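Local coordinates for protein putative isomerase (Streptomyces coelicolor A3, PDB 2OQH) that probably catalyses the dehydration of D-glucarate to 5-dehydro-4-deoxy-D-glucarate as a member of the enolase superfamily with a TIM-barrel domain, at residues L296-E301 with D324-L329; V128-L133 with L338-G343. All coordinates share one frame; numbering follows the deposited sequence.

Interaction 1 (L296-E301 with D324-L329)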
loop_
_atom_site.group_PDB
_atom_site.type_symbol
_atom_site.label_atom_id
_atom_site.label_comp_id
_atom_site.label_asym_id
_atom_site.label_seq_id
_atom_site.Cartn_x
_atom_site.Cartn_y
_atom_site.Cartn_z
ATOM N N LEU A 296 -0.482 -3.623 5.031
ATOM C CA LEU A 296 -0.085 -2.560 4.125
ATOM C C LEU A 296 -1.190 -2.268 3.128
ATOM O O LEU A 296 -1.877 -3.173 2.649
ATOM C CB LEU A 296 1.205 -2.911 3.381
ATOM C CG LEU A 296 2.500 -2.947 4.201
ATOM C CD1 LEU A 296 3.677 -3.141 3.259
ATOM C CD2 LEU A 296 2.661 -1.654 5.003
ATOM N N HIS A 297 -1.368 -0.987 2.838
ATOM C CA HIS A 297 -2.370 -0.526 1.892
ATOM C C HIS A 297 -1.684 -0.336 0.545
ATOM O O HIS A 297 -0.518 0.044 0.490
ATOM C CB HIS A 297 -2.956 0.800 2.376
ATOM C CG HIS A 297 -3.800 1.502 1.360
ATOM N ND1 HIS A 297 -3.312 2.506 0.549
ATOM C CD2 HIS A 297 -5.105 1.357 1.032
ATOM C CE1 HIS A 297 -4.282 2.951 -0.228
ATOM N NE2 HIS A 297 -5.380 2.270 0.046
ATOM N N SER A 298 -2.404 -0.599 -0.539
ATOM C CA SER A 298 -1.821 -0.436 -1.868
ATOM C C SER A 298 -2.461 0.701 -2.652
ATOM O O SER A 298 -3.687 0.785 -2.759
ATOM C CB SER A 298 -1.951 -1.725 -2.676
ATOM O OG SER A 298 -1.583 -1.483 -4.018
ATOM N N GLY A 299 -1.619 1.578 -3.189
ATOM C CA GLY A 299 -2.109 2.698 -3.971
ATOM C C GLY A 299 -1.697 2.561 -5.427
ATOM O O GLY A 299 -1.406 3.560 -6.082
ATOM N N GLY A 300 -1.663 1.325 -5.927
ATOM C CA GLY A 300 -1.284 1.073 -7.312
ATOM C C GLY A 300 0.202 0.849 -7.567
ATOM O O GLY A 300 0.680 1.030 -8.691
ATOM N N GLU A 301 0.945 0.446 -6.544
ATOM C CA GLU A 301 2.374 0.216 -6.700
ATOM C C GLU A 301 2.699 -0.785 -7.796
ATOM O O GLU A 301 2.008 -1.790 -7.949
ATOM C CB GLU A 301 2.992 -0.315 -5.404
ATOM C CG GLU A 301 2.948 0.630 -4.232
ATOM C CD GLU A 301 1.553 0.793 -3.692
ATOM O OE1 GLU A 301 0.861 -0.235 -3.546
ATOM O OE2 GLU A 301 1.157 1.940 -3.405
ATOM N N ASP A 324 -2.598 -5.821 1.029
ATOM C CA ASP A 324 -3.377 -5.356 -0.111
ATOM C C ASP A 324 -2.341 -5.096 -1.187
ATOM O O ASP A 324 -1.297 -4.506 -0.917
ATOM C CB ASP A 324 -4.109 -4.046 0.201
ATOM C CG ASP A 324 -5.427 -4.266 0.922
ATOM O OD1 ASP A 324 -5.856 -5.435 1.045
ATOM O OD2 ASP A 324 -6.044 -3.263 1.351
ATOM N N SER A 325 -2.605 -5.547 -2.401
ATOM C CA SER A 325 -1.648 -5.334 -3.474
ATOM C C SER A 325 -2.314 -5.487 -4.814
ATOM O O SER A 325 -2.907 -6.522 -5.104
ATOM C CB SER A 325 -0.488 -6.327 -3.373
ATOM O OG SER A 325 0.367 -6.218 -4.507
HETATM N N MSE A 326 -2.224 -4.445 -5.629
HETATM C CA MSE A 326 -2.816 -4.507 -6.952
HETATM C C MSE A 326 -1.741 -4.915 -7.944
HETATM O O MSE A 326 -1.891 -4.715 -9.147
HETATM C CB MSE A 326 -3.421 -3.155 -7.352
HETATM C CG MSE A 326 -4.736 -2.818 -6.643
HETATM SE SE MSE A 326 -5.785 -4.397 -6.151
HETATM C CE MSE A 326 -5.496 -4.303 -4.237
ATOM N N TYR A 327 -0.663 -5.505 -7.425
ATOM C CA TYR A 327 0.451 -5.939 -8.262
ATOM C C TYR A 327 0.072 -7.059 -9.230
ATOM O O TYR A 327 0.737 -7.240 -10.253
ATOM C CB TYR A 327 1.637 -6.399 -7.405
ATOM C CG TYR A 327 2.869 -6.746 -8.228
ATOM C CD1 TYR A 327 3.556 -5.761 -8.936
ATOM C CD2 TYR A 327 3.316 -8.063 -8.337
ATOM C CE1 TYR A 327 4.663 -6.077 -9.742
ATOM C CE2 TYR A 327 4.427 -8.396 -9.143
ATOM C CZ TYR A 327 5.092 -7.392 -9.842
ATOM O OH TYR A 327 6.174 -7.694 -10.649
ATOM N N TYR A 328 -0.974 -7.821 -8.921
ATOM C CA TYR A 328 -1.356 -8.897 -9.827
ATOM C C TYR A 328 -2.006 -8.369 -11.097
ATOM O O TYR A 328 -2.321 -9.135 -12.005
ATOM C CB TYR A 328 -2.275 -9.915 -9.133
ATOM C CG TYR A 328 -3.585 -9.378 -8.595
ATOM C CD1 TYR A 328 -4.651 -9.073 -9.443
ATOM C CD2 TYR A 328 -3.763 -9.196 -7.227
ATOM C CE1 TYR A 328 -5.870 -8.600 -8.933
ATOM C CE2 TYR A 328 -4.972 -8.726 -6.704
ATOM C CZ TYR A 328 -6.022 -8.431 -7.555
ATOM O OH TYR A 328 -7.218 -7.994 -7.020
ATOM N N LEU A 329 -2.187 -7.054 -11.163
ATOM C CA LEU A 329 -2.782 -6.398 -12.328
ATOM C C LEU A 329 -1.713 -5.833 -13.248
ATOM O O LEU A 329 -2.022 -5.176 -14.244
ATOM C CB LEU A 329 -3.677 -5.240 -11.890
ATOM C CG LEU A 329 -4.909 -5.551 -11.051
ATOM C CD1 LEU A 329 -5.579 -4.237 -10.661
ATOM C CD2 LEU A 329 -5.854 -6.439 -11.835
HETATM O O HOH W 1 0.618 -2.800 -0.094
HETATM O O HOH W 2 0.066 -2.788 -6.003
#

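Interaction 2 (V128-L133 with L338-G343)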
loop_
_atom_site.group_PDB
_atom_site.type_symbol
_atom_site.label_atom_id
_atom_site.label_comp_id
_atom_site.label_asym_id
_atom_site.label_seq_id
_atom_site.Cartn_x
_atom_site.Cartn_y
_atom_site.Cartn_z
ATOM N N VAL A 128 5.328 -13.235 0.942
ATOM C CA VAL A 128 4.322 -12.257 1.335
ATOM C C VAL A 128 2.967 -12.460 0.670
ATOM O O VAL A 128 2.789 -12.120 -0.497
ATOM C CB VAL A 128 4.780 -10.830 0.993
ATOM C CG1 VAL A 128 3.717 -9.832 1.412
ATOM C CG2 VAL A 128 6.097 -10.538 1.675
ATOM N N PRO A 129 1.989 -12.995 1.417
ATOM C CA PRO A 129 0.643 -13.231 0.889
ATOM C C PRO A 129 -0.050 -11.921 0.497
ATOM O O PRO A 129 0.144 -10.887 1.149
ATOM C CB PRO A 129 -0.069 -13.915 2.055
ATOM C CG PRO A 129 1.042 -14.548 2.831
ATOM C CD PRO A 129 2.100 -13.486 2.800
ATOM N N ILE A 130 -0.846 -11.957 -0.568
ATOM C CA ILE A 130 -1.563 -10.757 -0.986
ATOM C C ILE A 130 -3.063 -11.013 -1.027
ATOM O O ILE A 130 -3.508 -12.152 -0.944
ATOM C CB ILE A 130 -1.079 -10.232 -2.359
ATOM C CG1 ILE A 130 -1.347 -11.262 -3.456
ATOM C CG2 ILE A 130 0.401 -9.903 -2.277
ATOM C CD1 ILE A 130 -1.076 -10.737 -4.841
ATOM N N THR A 131 -3.826 -9.936 -1.155
ATOM C CA THR A 131 -5.283 -9.989 -1.158
ATOM C C THR A 131 -5.921 -9.768 -2.525
ATOM O O THR A 131 -5.417 -8.998 -3.344
ATOM C CB THR A 131 -5.835 -8.918 -0.207
ATOM O OG1 THR A 131 -5.161 -9.021 1.054
ATOM C CG2 THR A 131 -7.335 -9.083 -0.011
ATOM N N ALA A 132 -7.047 -10.436 -2.753
ATOM C CA ALA A 132 -7.784 -10.306 -4.003
ATOM C C ALA A 132 -8.916 -9.305 -3.806
ATOM O O ALA A 132 -9.726 -9.457 -2.896
ATOM C CB ALA A 132 -8.358 -11.662 -4.412
ATOM N N LEU A 133 -8.974 -8.282 -4.652
ATOM C CA LEU A 133 -10.031 -7.284 -4.540
ATOM C C LEU A 133 -11.181 -7.568 -5.488
ATOM O O LEU A 133 -10.966 -7.817 -6.677
ATOM C CB LEU A 133 -9.499 -5.879 -4.853
ATOM C CG LEU A 133 -10.581 -4.787 -4.976
ATOM C CD1 LEU A 133 -11.194 -4.484 -3.607
ATOM C CD2 LEU A 133 -9.975 -3.523 -5.564
ATOM N N LEU A 338 8.289 -9.369 -10.520
ATOM C CA LEU A 338 8.543 -9.932 -9.204
ATOM C C LEU A 338 7.908 -11.318 -9.197
ATOM O O LEU A 338 6.996 -11.591 -9.973
ATOM C CB LEU A 338 7.901 -9.061 -8.123
ATOM C CG LEU A 338 8.382 -7.613 -8.063
ATOM C CD1 LEU A 338 7.537 -6.850 -7.045
ATOM C CD2 LEU A 338 9.858 -7.565 -7.692
ATOM N N HIS A 339 8.384 -12.184 -8.312
ATOM C CA HIS A 339 7.879 -13.547 -8.231
ATOM C C HIS A 339 6.555 -13.659 -7.476
ATOM O O HIS A 339 6.536 -13.707 -6.244
ATOM C CB HIS A 339 8.937 -14.438 -7.571
ATOM C CG HIS A 339 8.695 -15.903 -7.749
ATOM N ND1 HIS A 339 7.664 -16.572 -7.126
ATOM C CD2 HIS A 339 9.351 -16.828 -8.491
ATOM C CE1 HIS A 339 7.694 -17.846 -7.474
ATOM N NE2 HIS A 339 8.707 -18.029 -8.301
ATOM N N LEU A 340 5.451 -13.696 -8.223
ATOM C CA LEU A 340 4.112 -13.824 -7.643
ATOM C C LEU A 340 3.575 -15.199 -8.006
ATOM O O LEU A 340 3.270 -15.465 -9.171
ATOM C CB LEU A 340 3.167 -12.749 -8.196
ATOM C CG LEU A 340 1.685 -12.928 -7.831
ATOM C CD1 LEU A 340 1.506 -12.935 -6.322
ATOM C CD2 LEU A 340 0.870 -11.811 -8.462
ATOM N N GLU A 341 3.453 -16.069 -7.007
ATOM C CA GLU A 341 2.985 -17.426 -7.247
ATOM C C GLU A 341 2.064 -17.929 -6.142
ATOM O O GLU A 341 2.382 -17.818 -4.956
ATOM C CB GLU A 341 4.195 -18.367 -7.347
ATOM C CG GLU A 341 3.868 -19.826 -7.680
ATOM C CD GLU A 341 5.052 -20.758 -7.423
ATOM O OE1 GLU A 341 6.210 -20.314 -7.589
ATOM O OE2 GLU A 341 4.831 -21.937 -7.062
ATOM N N ASN A 342 0.921 -18.482 -6.532
ATOM C CA ASN A 342 0.005 -19.046 -5.554
ATOM C C ASN A 342 -0.369 -18.050 -4.444
ATOM O O ASN A 342 -0.271 -18.362 -3.261
ATOM C CB ASN A 342 0.662 -20.307 -4.976
ATOM C CG ASN A 342 -0.203 -21.019 -3.968
ATOM O OD1 ASN A 342 -1.405 -21.194 -4.170
ATOM N ND2 ASN A 342 0.413 -21.459 -2.871
ATOM N N GLY A 343 -0.795 -16.852 -4.842
ATOM C CA GLY A 343 -1.209 -15.831 -3.885
ATOM C C GLY A 343 -0.145 -15.192 -2.998
ATOM O O GLY A 343 -0.480 -14.480 -2.045
HETATM O O HOH W 3 -2.785 -14.928 -0.311
#

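Interaction 1 (L296-E301 with D324-L329)
At the C-terminal mouth of the barrel, where the chain leaves two successive strands, Ser298 packs on Asp324 and Ser325 while Leu296 pairs with Asp324. Asp324 N donates to Leu296 O at 3.2 Å, the N-H...O angle of 157° marking a fairly straight bond between the two chain segments at the ends of their strands. Beyond it, Ser298 CB lies 3.4 Å from Asp324 O, and water 1 donates to Asp324 O at 2.7 Å and weakly to His297 O, bridging two acceptors that cannot bond to each other. Because Ser298 OG stands anti to its own N (chi1 171°), it reaches over Ser325 CA to accept a weak bond from Met326 N at 3.4 Å. The same oxygen donates to Glu301 OE1 (2.8 Å), which it meets on the syn side, 25° out of the carboxylate plane; Gly299 N holds the other oxygen, OE2, at 2.8 Å, so the two bonds fix the carboxylate's rotation. Water 2 donates to Ser298 OG and Glu301 O and accepts weakly from Met326 N, a bridge across the contact. An alanine here removes the hydroxyl that donates to Glu301 OE1, and the carboxylate, held then by Gly299 N at OE2, would probably be freer to turn. His297 ND1 bonds weakly to Asp270, consistent with the His-Asp dyad of mandelate racemase-like barrels.

Interaction 2 (V128-L133 with L338-G343)
Ile130, on barrel strand 127-134, meets Gly343 and Leu340 of a β-hairpin in two quite different ways. The tight part is polar and centres on one carbonyl. Ile130 N donates to Gly343 O at 2.9 Å with an N-H...O angle of 160°, the donor tilted 23° from the carbonyl plane. Pro129 CA adds a CA-H...O contact to the same oxygen at 3.4 Å, and water 3 donates to it as well, so three groups converge on Gly343 O. That water also donates to Ile130 O, bridging the two carbonyls where no direct bond between them is possible. Ile130 CG1, set between its backbone N and carbonyl carbon (chi1 63°), packs 3.6 Å from Gly343 O, against the acceptor oxygen.

The looser part is apolar. Ile130 CD1 touches Leu340 CD1 at 3.7 Å, the one close approach between these two side chains, which cross at about a right angle. Leu340 remains partly exposed, whereas Ile130 is buried, with Leu345 and Ile323 also against it. Farther out, Glu341 and Asn342 are exposed. Asn342 and Gly343 both have positive phi, a pair of conformations fitting a type I' turn between strands 340-341 and 344-346. The arrangement is that of a β-hairpin with a two-residue turn, its second strand, 344-346, running antiparallel to barrel strand 127-134.

Overall arrangement
Interactions 1 and 2 lie with centres about 10 Å apart, and two tyrosines of 324-329 join them. Tyr327 OH is 2.7 Å from Leu338 N, a probable hydrogen bond to the start of the hairpin segment. Tyr328 OH makes the corresponding link to strand 127-134, 3.0 Å from Leu133 N, while Tyr328 CE2 packs 3.4 Å from Thr131 O. In sequence, interaction 1 is nested within the loop that interaction 2 closes. Interaction 1 lies nearer the centre of the chain (about 6 Å against about 13 Å) and holds His297, at the probable active-site mouth; interaction 2 adds the hairpin to the neighbouring barrel strand.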